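Local coordinates for protein haloalkane dehalogenase (Mycobacterium rhodesiae, PDB 4MJ3) that hydrolyses haloalkanes, cleaving the carbon-halogen bond to give the corresponding alcohol and a halide ion, at residues Val49-Gly54 and Ala76-Leu81; Pro56-Leu61 and Ala194-Pro199; Thr91-Tyr96 and Tyr205-Arg210; Thr118-Asp123 and Arg142-Asn147; Thr152-Pro157 and Ala227-Trp232. One frame throughout, in Å; residues are numbered along the deposited sequence.

In the fold
Contacts 1 and 4 lie in the central sheet of the alpha/beta hydrolase fold, their centres about 10 Å apart; strands 48-52 and 117-121 are neighbours, Leu50 hydrogen-bonding to Thr118 and Val120. Asp123, at the end of contact 4, sits where this family carries its nucleophile, and Gly54 of contact 1 packs on its OD1. Contact 2, centred about 13 Å from contact 1 and tied to it by Ser59 OG and Asp80 OD1 (2.6 Å), brings in helix 190-197 of the helical region that probably forms the cap. Contact 3 holds helix 207-211 there; contact 5, centred about 23 Å from it, ties the loop entering this region to helix 225-235, which leads to core strand 242-244.

Contact 1. Residues Val49-Gly54 and Ala76-Leu81; sequences VLLLHG and AVAIDL
Leu50 meets Ile79 at the apolar centre, CD1 to CD1 at 3.7 Å, and the same Leu50 methyl lies 4.0 Å from Val77 CG1. Its CG stands anti to the backbone N (chi1 178°), which lets CD1 lean over the neighbouring strand on the face covered by helix 98-112. On the other face, under helix 66-71, Leu51 CB packs 4.1 Å from Ala78 CB. Between them the parallel backbones are joined by Val77 N to Val49 O (2.9 Å) and Leu51 N to Val77 O (2.7 Å). The strands begin and end a beta-alpha-beta crossover of the alpha/beta hydrolase sheet, and their short axes cross at 27°. Where they part, one water donates to Leu51 O and a second bridges His53 O and Ile79 O. At the polar edge the His53 ring turns to the loop after strand 75-79. Leu81 N, 22° out of the ring plane, donates to His53 NE2 at 3.1 Å in a nearly straight bond, while Leu81 CD1 packs 3.7 Å from His53 CE1. His53 ND1 donates to Gly54 O at 2.8 Å. Held at both nitrogens, the ring has little freedom to turn, and these bonds are consistent with a proton on ND1.

Contact 2. Residues Pro56-Leu61 and Ala194-Pro199; sequences PSWSYL and AAYDAP
The Trp58 indole meets Ala195, Tyr196 and Pro199. From CB, CG is set between the backbone N and the carbonyl carbon (chi1 60°). Trp58 CD1 comes 4.0 Å from Tyr196 CD1, the two ring planes nearly perpendicular but meeting obliquely. CD1 is also touched by Pro199, whose CG lies over one face of the five-membered ring, 4.0 Å from its centroid, in a CH-pi contact; Tyr60 CB covers the opposite face. Trp58 NE1 then donates to Ala195 O at 3.0 Å; the oxygen lies near the indole plane, while NE1 stands 40° out of the carbonyl plane, and CZ2 runs on beside the same oxygen. The bond thus fastens the last turn of helix 190-197, in the probable cap region, to the loop that follows strand 48-52. Tyr60 and Tyr196 complete an aromatic cluster as a T-shaped pair: the edge of Tyr60 points at the face of Tyr196, with centroids 5.7 Å apart. Ala195 CB sits over the Tyr60 face, 3.6 Å from its centroid. Tyr196 OH passes 3.3 Å from Leu61 CD1 and hydrogen-bonds to Glu284, whereas Tyr60 OH bonds to Pro15 O. Near the CD1 edge of the indole, a water donates to Pro56 O and Tyr196 O.

Contact 3. Residues Thr91-Tyr96 and Tyr205-Arg210; sequences TSRDDY and YQAGAR
The Arg93 guanidinium, bonded through NE to Gln211 and through NH2 to Gln169, has Arg210 O over one face, 3.5 Å from Arg93 NH2 and too badly angled for a hydrogen bond. A bend at chi3 (60°) lays this flat end of Arg93 alongside the backbone of helix 207-211 and brings Arg93 NH1 3.7 Å from Arg210 CB. A bend at chi2 (-76°) carries the Arg210 guanidinium to Ser168 O and Val171 O. Tyr96 lies flat on Gly208, with CA 3.3 Å from the ring centroid, almost directly over the centre, in a CH-pi contact. Tyr96 CE1 comes as near as 3.3 Å to Gly208 N; glycine, having no side chain, allows the ring this close. Between the two groups Ala207 CB wedges against Thr91 O at 3.5 Å and the Tyr96 ring at CE1. The Tyr96 hydroxyl is bonded to Pro90 O, and Ser92 OG forms an ST turn by accepting from Asp94 N. The loop 91-96 connects strand 89-90 to helix 98-112 while bearing on the start of helix 207-211. Gln169, near the end of helix 159-170, bonds both Arg93 and, through NE2, Arg210 O, tying that helix, also of the probable cap, to both segments.

Contact 4. Residues Thr118-Asp123 and Arg142-Asn147; sequences TLVCQD and RVVAAN
Val120 and Val144 form the closely packed middle, lying side by side and pointing the same way, with Val120 CG2 4.0 Å from Val144 CB. Val144 is gripped through its backbone: its N donates to Leu119 O at 2.7 Å and its O accepts from Cys121 N at 3.1 Å. On the other face Leu119 CD2 and Val143 CG1 are farther apart, 4.4 Å, and helix 124-135 covers both. At the start of the strands, Arg142 runs extended and its NH1 donates to Thr118 OG1 at 2.8 Å, the hydroxyl lying in the guanidinium plane; NH2 makes a salt bridge with Glu47. The pairing is looser at Cys121 and Ala145, whose CA atoms are 5.3 Å apart, yet it continues past the strands: Ala146 N bonds to Cys121 O (3.0 Å) and Asp123 N donates to Asn147 O at 2.9 Å. Asp123, partly exposed to solvent, stands at the N-cap of helix 124-135 with phi 54°, the strand-turn-helix shape of a nucleophile elbow, and hydrogen-bonds to His280; it is probably the nucleophile, as in its relatives. The two strands and helix 124-135 between them form a beta-alpha-beta unit, flanked by strand 48-52, with helix 282-300 against the Val120 and Val144 face.

Contact 5. Residues Thr152-Pro157 and Ala227-Trp232; sequences TGDHHP and ANRKAW
Arg229 extends from CG to NE (chi2 173°), while Asp154 sets its CG anti to the carbonyl carbon (chi1 -68°), and the two charged groups meet edge to edge. Their planes lie only 8° apart, and the arginine grips the carboxylate side-on: NH2 donates to OD1 of Asp154 at 2.8 Å and NE to OD2 at 3.1 Å. Each oxygen uses its syn lone pair. OD2 has a second donor, Thr152 OG1 at 2.9 Å, which approaches from above the carboxylate plane. The same hydroxyl accepts from Asp154 N at 3.2 Å, giving an ST turn, so the threonine steadies the acid that holds the arginine. In this way the loop leading from core strand 140-145 to helix 159-170 is clamped against helix 225-235, near the surface of the alpha/beta hydrolase fold. The apolar side of Thr152 lies on the helix. Its CG2 approaches Asn228 O and Arg229 CA, both at 3.9 Å, and reaches Trp232 CB at 4.2 Å. The Thr152 CB leans on Arg229 CG at 4.0 Å, so the methylene chain of the arginine also touches the loop. Asn228 ND2 bonds to Pro151 O just before Thr152, and its OD1 accepts from Arg131. Trp232 stacks its ring on His263.

Contact 1. Residues Val49-Gly54 and Ala76-Leu81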
# COMPACT_ATOMS: atom_id res chain seq x y z
N VAL A 49 -11.88 -4.03 6.25
CA VAL A 49 -11.12 -2.90 5.74
C VAL A 49 -9.72 -3.42 5.44
O VAL A 49 -9.01 -3.85 6.35
CB VAL A 49 -11.06 -1.77 6.77
CG1 VAL A 49 -10.27 -0.59 6.23
CG2 VAL A 49 -12.47 -1.38 7.19
N LEU A 50 -9.35 -3.39 4.18
CA LEU A 50 -8.05 -3.91 3.74
C LEU A 50 -7.08 -2.77 3.59
O LEU A 50 -7.30 -1.86 2.78
CB LEU A 50 -8.19 -4.67 2.42
CG LEU A 50 -6.90 -5.22 1.83
CD1 LEU A 50 -6.25 -6.24 2.75
CD2 LEU A 50 -7.23 -5.84 0.49
N LEU A 51 -5.99 -2.83 4.36
CA LEU A 51 -5.03 -1.75 4.46
C LEU A 51 -3.75 -2.12 3.73
O LEU A 51 -3.03 -3.02 4.16
CB LEU A 51 -4.70 -1.48 5.93
CG LEU A 51 -5.90 -1.21 6.85
CD1 LEU A 51 -5.50 -1.32 8.31
CD2 LEU A 51 -6.51 0.14 6.55
N LEU A 52 -3.48 -1.45 2.61
CA LEU A 52 -2.31 -1.77 1.80
C LEU A 52 -1.26 -0.68 1.85
O LEU A 52 -1.57 0.50 1.61
CB LEU A 52 -2.71 -2.07 0.35
CG LEU A 52 -3.70 -3.23 0.15
CD1 LEU A 52 -3.85 -3.53 -1.35
CD2 LEU A 52 -3.28 -4.49 0.90
N HIS A 53 -0.05 -1.08 2.18
CA HIS A 53 1.10 -0.19 2.27
C HIS A 53 1.85 -0.25 0.96
O HIS A 53 1.61 -1.12 0.11
CB HIS A 53 2.02 -0.66 3.39
CG HIS A 53 2.85 -1.85 3.01
ND1 HIS A 53 4.04 -1.73 2.36
CD2 HIS A 53 2.60 -3.17 3.11
CE1 HIS A 53 4.52 -2.93 2.10
NE2 HIS A 53 3.67 -3.82 2.55
N GLY A 54 2.78 0.68 0.79
CA GLY A 54 3.64 0.71 -0.37
C GLY A 54 5.11 0.73 -0.04
O GLY A 54 5.58 0.11 0.91
N ALA A 76 -10.01 -5.16 10.52
CA ALA A 76 -8.87 -4.58 9.85
C ALA A 76 -7.91 -5.69 9.42
O ALA A 76 -7.43 -6.47 10.24
CB ALA A 76 -8.16 -3.59 10.77
N VAL A 77 -7.62 -5.71 8.12
CA VAL A 77 -6.69 -6.65 7.56
C VAL A 77 -5.60 -5.86 6.84
O VAL A 77 -5.91 -4.97 6.05
CB VAL A 77 -7.40 -7.61 6.60
CG1 VAL A 77 -6.41 -8.58 5.99
CG2 VAL A 77 -8.51 -8.34 7.34
N ALA A 78 -4.34 -6.13 7.16
CA ALA A 78 -3.22 -5.43 6.52
C ALA A 78 -2.24 -6.48 6.02
O ALA A 78 -1.89 -7.41 6.75
CB ALA A 78 -2.52 -4.51 7.52
N ILE A 79 -1.80 -6.36 4.77
CA ILE A 79 -0.98 -7.40 4.17
C ILE A 79 0.36 -6.80 3.74
O ILE A 79 0.38 -5.77 3.10
CB ILE A 79 -1.70 -8.00 2.93
CG1 ILE A 79 -3.05 -8.58 3.32
CG2 ILE A 79 -0.82 -9.05 2.25
CD1 ILE A 79 -3.88 -9.08 2.15
N ASP A 80 1.46 -7.49 4.06
CA ASP A 80 2.78 -7.07 3.62
C ASP A 80 3.08 -7.56 2.19
O ASP A 80 3.02 -8.75 1.90
CB ASP A 80 3.88 -7.61 4.54
CG ASP A 80 3.89 -6.97 5.92
OD1 ASP A 80 3.24 -5.91 6.16
OD2 ASP A 80 4.54 -7.58 6.81
N LEU A 81 3.45 -6.63 1.33
CA LEU A 81 3.87 -6.96 -0.03
C LEU A 81 5.08 -7.89 -0.01
O LEU A 81 5.92 -7.79 0.86
CB LEU A 81 4.21 -5.69 -0.79
CG LEU A 81 3.08 -4.69 -1.06
CD1 LEU A 81 3.63 -3.35 -1.51
CD2 LEU A 81 2.13 -5.24 -2.09
O HOH W 1 -0.33 -2.99 4.87
O HOH W 2 0.20 -3.74 1.00

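Contact 2. Residues Pro56-Leu61 and Ala194-Pro199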
# COMPACT_ATOMS: atom_id res chain seq x y z
N PRO A 56 8.83 2.28 0.99
CA PRO A 56 9.46 1.00 1.32
C PRO A 56 8.98 0.65 2.73
O PRO A 56 9.78 0.44 3.64
CB PRO A 56 10.93 1.36 1.37
CG PRO A 56 10.94 2.78 1.88
CD PRO A 56 9.57 3.39 1.62
N SER A 57 7.68 0.64 2.92
CA SER A 57 7.10 0.47 4.26
C SER A 57 6.60 -0.96 4.44
O SER A 57 7.04 -1.87 3.73
CB SER A 57 5.99 1.50 4.47
OG SER A 57 4.90 1.27 3.61
N TRP A 58 5.80 -1.18 5.48
CA TRP A 58 5.08 -2.43 5.66
C TRP A 58 3.88 -2.16 6.55
O TRP A 58 3.57 -0.99 6.81
CB TRP A 58 5.98 -3.55 6.19
CG TRP A 58 6.67 -3.38 7.52
CD1 TRP A 58 7.71 -2.54 7.81
CD2 TRP A 58 6.43 -4.15 8.71
NE1 TRP A 58 8.10 -2.73 9.14
CE2 TRP A 58 7.33 -3.70 9.69
CE3 TRP A 58 5.54 -5.20 9.04
CZ2 TRP A 58 7.38 -4.26 10.97
CZ3 TRP A 58 5.57 -5.73 10.32
CH2 TRP A 58 6.50 -5.28 11.25
N SER A 59 3.19 -3.22 7.00
CA SER A 59 1.94 -3.05 7.75
C SER A 59 2.08 -2.29 9.07
O SER A 59 1.11 -1.74 9.58
CB SER A 59 1.28 -4.41 7.99
OG SER A 59 0.85 -4.94 6.73
N TYR A 60 3.31 -2.17 9.56
CA TYR A 60 3.65 -1.30 10.68
C TYR A 60 3.13 0.13 10.49
O TYR A 60 2.74 0.78 11.46
CB TYR A 60 5.15 -1.28 10.93
CG TYR A 60 5.56 -0.69 12.24
CD1 TYR A 60 5.40 -1.43 13.40
CD2 TYR A 60 6.08 0.60 12.34
CE1 TYR A 60 5.78 -0.92 14.63
CE2 TYR A 60 6.47 1.11 13.57
CZ TYR A 60 6.30 0.36 14.71
OH TYR A 60 6.66 0.84 15.95
N LEU A 61 3.13 0.59 9.24
CA LEU A 61 2.60 1.91 8.88
C LEU A 61 1.15 2.15 9.30
O LEU A 61 0.76 3.30 9.53
CB LEU A 61 2.74 2.09 7.36
CG LEU A 61 2.27 3.40 6.72
CD1 LEU A 61 2.99 4.59 7.33
CD2 LEU A 61 2.51 3.32 5.22
N ALA A 194 13.75 2.23 13.35
CA ALA A 194 14.24 0.85 13.50
C ALA A 194 13.19 -0.17 13.07
O ALA A 194 13.53 -1.23 12.53
CB ALA A 194 14.66 0.59 14.93
N ALA A 195 11.92 0.13 13.32
CA ALA A 195 10.83 -0.79 12.92
C ALA A 195 10.73 -0.89 11.42
O ALA A 195 10.41 -1.95 10.88
CB ALA A 195 9.50 -0.34 13.53
N TYR A 196 11.02 0.20 10.71
CA TYR A 196 11.02 0.18 9.26
C TYR A 196 12.28 -0.45 8.68
O TYR A 196 12.25 -0.92 7.54
CB TYR A 196 10.80 1.58 8.70
CG TYR A 196 9.37 2.05 8.82
CD1 TYR A 196 8.35 1.37 8.19
CD2 TYR A 196 9.04 3.16 9.60
CE1 TYR A 196 7.04 1.78 8.31
CE2 TYR A 196 7.72 3.57 9.73
CZ TYR A 196 6.73 2.88 9.07
OH TYR A 196 5.43 3.29 9.19
N ASP A 197 13.36 -0.43 9.44
CA ASP A 197 14.59 -1.12 9.03
C ASP A 197 14.58 -2.60 9.38
O ASP A 197 15.35 -3.38 8.81
CB ASP A 197 15.82 -0.44 9.65
CG ASP A 197 16.05 0.95 9.08
OD1 ASP A 197 15.59 1.24 7.98
OD2 ASP A 197 16.69 1.77 9.77
N ALA A 198 13.70 -3.01 10.28
CA ALA A 198 13.66 -4.39 10.78
C ALA A 198 13.58 -5.44 9.66
O ALA A 198 14.28 -6.44 9.72
CB ALA A 198 12.52 -4.57 11.78
N PRO A 199 12.76 -5.20 8.61
CA PRO A 199 12.72 -6.19 7.52
C PRO A 199 14.02 -6.42 6.76
O PRO A 199 14.14 -7.42 6.04
CB PRO A 199 11.67 -5.60 6.56
CG PRO A 199 10.81 -4.75 7.43
CD PRO A 199 11.80 -4.10 8.36
O HOH W 3 10.05 -1.14 5.96

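Contact 3. Residues Thr91-Tyr96 and Tyr205-Arg210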
# COMPACT_ATOMS: atom_id res chain seq x y z
N THR A 91 15.36 -12.47 -4.09
CA THR A 91 16.66 -11.84 -4.03
C THR A 91 17.05 -11.05 -5.26
O THR A 91 18.01 -10.29 -5.21
CB THR A 91 17.77 -12.90 -3.80
OG1 THR A 91 17.70 -13.85 -4.85
CG2 THR A 91 17.54 -13.60 -2.46
N SER A 92 16.37 -11.26 -6.37
CA SER A 92 16.73 -10.58 -7.62
C SER A 92 15.75 -9.47 -7.91
O SER A 92 14.55 -9.67 -7.82
CB SER A 92 16.77 -11.54 -8.81
OG SER A 92 17.03 -10.81 -10.00
N ARG A 93 16.26 -8.31 -8.33
CA ARG A 93 15.39 -7.21 -8.74
C ARG A 93 14.45 -7.62 -9.88
O ARG A 93 13.32 -7.16 -9.94
CB ARG A 93 16.23 -5.98 -9.10
CG ARG A 93 16.84 -5.33 -7.86
CD ARG A 93 17.74 -4.14 -8.16
NE ARG A 93 17.01 -3.08 -8.84
CZ ARG A 93 17.36 -1.79 -8.87
NH1 ARG A 93 18.43 -1.34 -8.22
NH2 ARG A 93 16.61 -0.96 -9.58
N ASP A 94 14.92 -8.51 -10.75
CA ASP A 94 14.13 -8.98 -11.87
C ASP A 94 12.94 -9.86 -11.48
O ASP A 94 12.08 -10.09 -12.31
CB ASP A 94 15.03 -9.73 -12.86
CG ASP A 94 16.07 -8.84 -13.47
OD1 ASP A 94 15.78 -7.65 -13.72
OD2 ASP A 94 17.19 -9.33 -13.69
N ASP A 95 12.90 -10.33 -10.23
CA ASP A 95 11.78 -11.11 -9.71
C ASP A 95 10.57 -10.19 -9.45
O ASP A 95 9.45 -10.68 -9.27
CB ASP A 95 12.12 -11.82 -8.37
CG ASP A 95 13.24 -12.90 -8.48
OD1 ASP A 95 13.29 -13.60 -9.51
OD2 ASP A 95 14.03 -13.04 -7.51
N TYR A 96 10.81 -8.88 -9.34
CA TYR A 96 9.74 -7.96 -8.98
C TYR A 96 9.28 -7.22 -10.22
O TYR A 96 10.08 -6.53 -10.91
CB TYR A 96 10.21 -6.95 -7.93
CG TYR A 96 10.66 -7.56 -6.63
CD1 TYR A 96 11.98 -7.98 -6.47
CD2 TYR A 96 9.79 -7.74 -5.58
CE1 TYR A 96 12.42 -8.54 -5.28
CE2 TYR A 96 10.22 -8.29 -4.37
CZ TYR A 96 11.53 -8.69 -4.23
OH TYR A 96 12.00 -9.20 -3.06
N TYR A 205 18.36 -8.26 1.31
CA TYR A 205 16.93 -8.32 1.56
C TYR A 205 16.15 -7.19 0.87
O TYR A 205 14.93 -7.12 1.02
CB TYR A 205 16.64 -8.24 3.06
CG TYR A 205 17.13 -9.40 3.87
CD1 TYR A 205 18.46 -9.47 4.27
CD2 TYR A 205 16.29 -10.44 4.21
CE1 TYR A 205 18.91 -10.55 5.02
CE2 TYR A 205 16.72 -11.51 4.97
CZ TYR A 205 18.03 -11.55 5.38
OH TYR A 205 18.49 -12.63 6.12
N GLN A 206 16.83 -6.31 0.14
CA GLN A 206 16.22 -5.06 -0.33
C GLN A 206 15.96 -4.98 -1.83
O GLN A 206 15.72 -3.91 -2.35
CB GLN A 206 17.08 -3.86 0.11
CG GLN A 206 17.15 -3.65 1.61
CD GLN A 206 17.94 -2.41 1.96
OE1 GLN A 206 18.99 -2.14 1.37
NE2 GLN A 206 17.43 -1.63 2.91
N ALA A 207 16.02 -6.11 -2.54
CA ALA A 207 15.82 -6.09 -3.98
C ALA A 207 14.45 -5.53 -4.35
O ALA A 207 14.35 -4.80 -5.34
CB ALA A 207 16.02 -7.48 -4.58
N GLY A 208 13.42 -5.87 -3.58
CA GLY A 208 12.06 -5.38 -3.83
C GLY A 208 11.98 -3.88 -3.58
O GLY A 208 11.37 -3.14 -4.35
N ALA A 209 12.61 -3.45 -2.50
CA ALA A 209 12.67 -2.01 -2.16
C ALA A 209 13.45 -1.18 -3.21
O ALA A 209 13.05 -0.07 -3.53
CB ALA A 209 13.26 -1.82 -0.76
N ARG A 210 14.54 -1.73 -3.74
CA ARG A 210 15.28 -1.02 -4.80
C ARG A 210 14.53 -1.00 -6.13
O ARG A 210 14.63 -0.04 -6.86
CB ARG A 210 16.64 -1.68 -5.01
CG ARG A 210 17.61 -1.41 -3.89
CD ARG A 210 18.19 -0.00 -3.96
NE ARG A 210 19.35 0.11 -3.07
CZ ARG A 210 20.15 1.16 -2.97
NH1 ARG A 210 19.95 2.27 -3.68
NH2 ARG A 210 21.20 1.10 -2.16

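Contact 4. Residues Thr118-Asp123 and Arg142-Asn147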
# COMPACT_ATOMS: atom_id res chain seq x y z
N THR A 118 -13.49 -3.09 1.89
CA THR A 118 -13.22 -1.65 1.83
C THR A 118 -11.70 -1.47 1.76
O THR A 118 -10.99 -1.66 2.74
CB THR A 118 -13.85 -0.90 3.01
OG1 THR A 118 -15.27 -1.01 2.93
CG2 THR A 118 -13.47 0.58 3.00
N LEU A 119 -11.22 -1.14 0.56
CA LEU A 119 -9.80 -0.94 0.36
C LEU A 119 -9.38 0.43 0.85
O LEU A 119 -9.99 1.44 0.51
CB LEU A 119 -9.47 -1.07 -1.12
CG LEU A 119 -8.02 -0.80 -1.53
CD1 LEU A 119 -7.08 -1.82 -0.91
CD2 LEU A 119 -7.90 -0.84 -3.05
N VAL A 120 -8.30 0.46 1.63
CA VAL A 120 -7.64 1.71 1.97
C VAL A 120 -6.20 1.58 1.46
O VAL A 120 -5.48 0.65 1.85
CB VAL A 120 -7.62 1.96 3.47
CG1 VAL A 120 -6.84 3.24 3.79
CG2 VAL A 120 -9.05 2.02 4.00
N CYS A 121 -5.79 2.49 0.60
CA CYS A 121 -4.52 2.31 -0.09
C CYS A 121 -3.73 3.61 -0.22
O CYS A 121 -4.32 4.67 -0.35
CB CYS A 121 -4.75 1.65 -1.44
SG CYS A 121 -5.79 2.58 -2.61
N GLN A 122 -2.41 3.47 -0.21
CA GLN A 122 -1.47 4.59 -0.25
C GLN A 122 -0.22 4.13 -1.00
O GLN A 122 0.16 2.95 -0.91
CB GLN A 122 -1.13 4.97 1.19
CG GLN A 122 -0.17 6.13 1.38
CD GLN A 122 1.28 5.71 1.64
OE1 GLN A 122 1.57 4.56 1.93
NE2 GLN A 122 2.19 6.68 1.55
N ASP A 123 0.41 5.05 -1.75
CA ASP A 123 1.67 4.75 -2.46
C ASP A 123 1.42 3.48 -3.33
O ASP A 123 0.35 3.34 -3.95
CB ASP A 123 2.79 4.59 -1.39
CG ASP A 123 4.21 4.56 -1.96
OD1 ASP A 123 4.67 3.50 -2.47
OD2 ASP A 123 4.92 5.59 -1.84
N ARG A 142 -16.12 -0.83 -1.31
CA ARG A 142 -15.78 0.61 -1.25
C ARG A 142 -14.27 0.77 -1.39
O ARG A 142 -13.52 -0.18 -1.15
CB ARG A 142 -16.18 1.23 0.08
CG ARG A 142 -17.56 0.86 0.60
CD ARG A 142 -17.80 1.52 1.92
NE ARG A 142 -19.01 1.02 2.57
CZ ARG A 142 -19.08 -0.09 3.32
NH1 ARG A 142 -18.02 -0.88 3.53
NH2 ARG A 142 -20.24 -0.43 3.83
N VAL A 143 -13.85 1.97 -1.77
CA VAL A 143 -12.42 2.28 -1.93
C VAL A 143 -12.09 3.64 -1.32
O VAL A 143 -12.82 4.61 -1.53
CB VAL A 143 -12.02 2.28 -3.42
CG1 VAL A 143 -10.56 2.65 -3.56
CG2 VAL A 143 -12.31 0.92 -4.06
N VAL A 144 -11.02 3.68 -0.53
CA VAL A 144 -10.43 4.92 -0.03
C VAL A 144 -9.03 5.02 -0.63
O VAL A 144 -8.19 4.15 -0.41
CB VAL A 144 -10.34 4.93 1.51
CG1 VAL A 144 -9.71 6.23 1.99
CG2 VAL A 144 -11.70 4.72 2.09
N ALA A 145 -8.80 6.08 -1.39
CA ALA A 145 -7.48 6.35 -1.97
C ALA A 145 -6.85 7.51 -1.23
O ALA A 145 -7.45 8.58 -1.11
CB ALA A 145 -7.61 6.68 -3.45
N ALA A 146 -5.63 7.32 -0.77
CA ALA A 146 -4.89 8.34 -0.04
C ALA A 146 -3.45 8.39 -0.49
O ALA A 146 -2.68 7.47 -0.23
CB ALA A 146 -4.95 8.05 1.45
N ASN A 147 -3.07 9.49 -1.15
CA ASN A 147 -1.69 9.69 -1.59
C ASN A 147 -1.23 8.52 -2.43
O ASN A 147 -0.26 7.81 -2.10
CB ASN A 147 -0.75 9.93 -0.41
CG ASN A 147 -1.06 11.22 0.33
OD1 ASN A 147 -1.89 12.02 -0.10
ND2 ASN A 147 -0.36 11.44 1.43

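Contact 5. Residues Thr152-Pro157 and Ala227-Trp232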
# COMPACT_ATOMS: atom_id res chain seq x y z
N THR A 152 -0.71 4.92 -15.99
CA THR A 152 -0.64 4.04 -17.15
C THR A 152 0.69 4.16 -17.89
O THR A 152 0.98 3.34 -18.75
CB THR A 152 -1.76 4.40 -18.12
OG1 THR A 152 -1.65 5.79 -18.45
CG2 THR A 152 -3.14 4.14 -17.49
N GLY A 153 1.44 5.21 -17.59
CA GLY A 153 2.63 5.58 -18.34
C GLY A 153 2.37 6.67 -19.36
O GLY A 153 3.28 7.13 -20.05
N ASP A 154 1.12 7.09 -19.48
CA ASP A 154 0.76 8.09 -20.47
C ASP A 154 0.99 9.53 -20.05
O ASP A 154 1.02 10.41 -20.90
CB ASP A 154 -0.68 7.88 -20.91
CG ASP A 154 -0.85 6.58 -21.68
OD1 ASP A 154 -0.13 6.40 -22.69
OD2 ASP A 154 -1.69 5.74 -21.31
N HIS A 155 1.19 9.77 -18.74
CA HIS A 155 1.36 11.12 -18.22
C HIS A 155 2.67 11.24 -17.42
O HIS A 155 3.08 10.30 -16.79
CB HIS A 155 0.15 11.49 -17.35
CG HIS A 155 -1.13 11.44 -18.12
ND1 HIS A 155 -1.49 12.42 -19.02
CD2 HIS A 155 -2.10 10.49 -18.19
CE1 HIS A 155 -2.63 12.08 -19.61
NE2 HIS A 155 -3.02 10.91 -19.11
N HIS A 156 3.31 12.41 -17.49
CA HIS A 156 4.55 12.70 -16.76
C HIS A 156 4.25 12.57 -15.27
O HIS A 156 3.26 13.09 -14.80
CB HIS A 156 5.02 14.11 -17.10
CG HIS A 156 6.41 14.43 -16.62
ND1 HIS A 156 6.66 14.98 -15.39
CD2 HIS A 156 7.61 14.27 -17.22
CE1 HIS A 156 7.96 15.15 -15.24
NE2 HIS A 156 8.57 14.73 -16.34
N PRO A 157 5.11 11.87 -14.50
CA PRO A 157 4.83 11.60 -13.09
C PRO A 157 5.10 12.79 -12.15
O PRO A 157 4.77 12.71 -10.98
CB PRO A 157 5.81 10.45 -12.76
CG PRO A 157 6.99 10.75 -13.64
CD PRO A 157 6.41 11.29 -14.93
N ALA A 227 -1.99 -3.49 -19.28
CA ALA A 227 -2.87 -3.89 -18.16
C ALA A 227 -3.38 -2.68 -17.36
O ALA A 227 -4.53 -2.67 -16.94
CB ALA A 227 -2.15 -4.84 -17.23
N ASN A 228 -2.55 -1.66 -17.16
CA ASN A 228 -2.99 -0.51 -16.36
C ASN A 228 -4.03 0.31 -17.11
O ASN A 228 -4.95 0.84 -16.49
CB ASN A 228 -1.82 0.36 -15.94
CG ASN A 228 -1.02 -0.26 -14.81
OD1 ASN A 228 -1.18 -1.43 -14.48
ND2 ASN A 228 -0.18 0.54 -14.20
N ARG A 229 -3.91 0.39 -18.44
CA ARG A 229 -4.93 1.09 -19.22
C ARG A 229 -6.26 0.39 -19.09
O ARG A 229 -7.31 1.04 -18.94
CB ARG A 229 -4.56 1.17 -20.69
CG ARG A 229 -3.47 2.18 -20.98
CD ARG A 229 -3.05 2.08 -22.43
NE ARG A 229 -2.10 3.11 -22.80
CZ ARG A 229 -1.40 3.08 -23.94
NH1 ARG A 229 -1.57 2.08 -24.79
NH2 ARG A 229 -0.54 4.04 -24.21
N LYS A 230 -6.24 -0.93 -19.13
CA LYS A 230 -7.47 -1.70 -18.99
C LYS A 230 -8.07 -1.54 -17.60
O LYS A 230 -9.30 -1.33 -17.46
CB LYS A 230 -7.23 -3.18 -19.28
CG LYS A 230 -6.99 -3.45 -20.76
N ALA A 231 -7.23 -1.62 -16.58
CA ALA A 231 -7.70 -1.38 -15.19
C ALA A 231 -8.24 0.04 -14.98
O ALA A 231 -9.22 0.24 -14.26
CB ALA A 231 -6.60 -1.68 -14.19
N TRP A 232 -7.59 1.02 -15.60
CA TRP A 232 -8.03 2.41 -15.50
C TRP A 232 -9.42 2.56 -16.12
O TRP A 232 -10.30 3.23 -15.57
CB TRP A 232 -7.01 3.32 -16.19
CG TRP A 232 -7.31 4.78 -16.16
CD1 TRP A 232 -7.69 5.57 -17.23
CD2 TRP A 232 -7.28 5.64 -15.02
NE1 TRP A 232 -7.85 6.87 -16.81
CE2 TRP A 232 -7.63 6.94 -15.46
CE3 TRP A 232 -6.99 5.44 -13.66
CZ2 TRP A 232 -7.67 8.03 -14.57
CZ3 TRP A 232 -7.04 6.53 -12.79
CH2 TRP A 232 -7.38 7.80 -13.24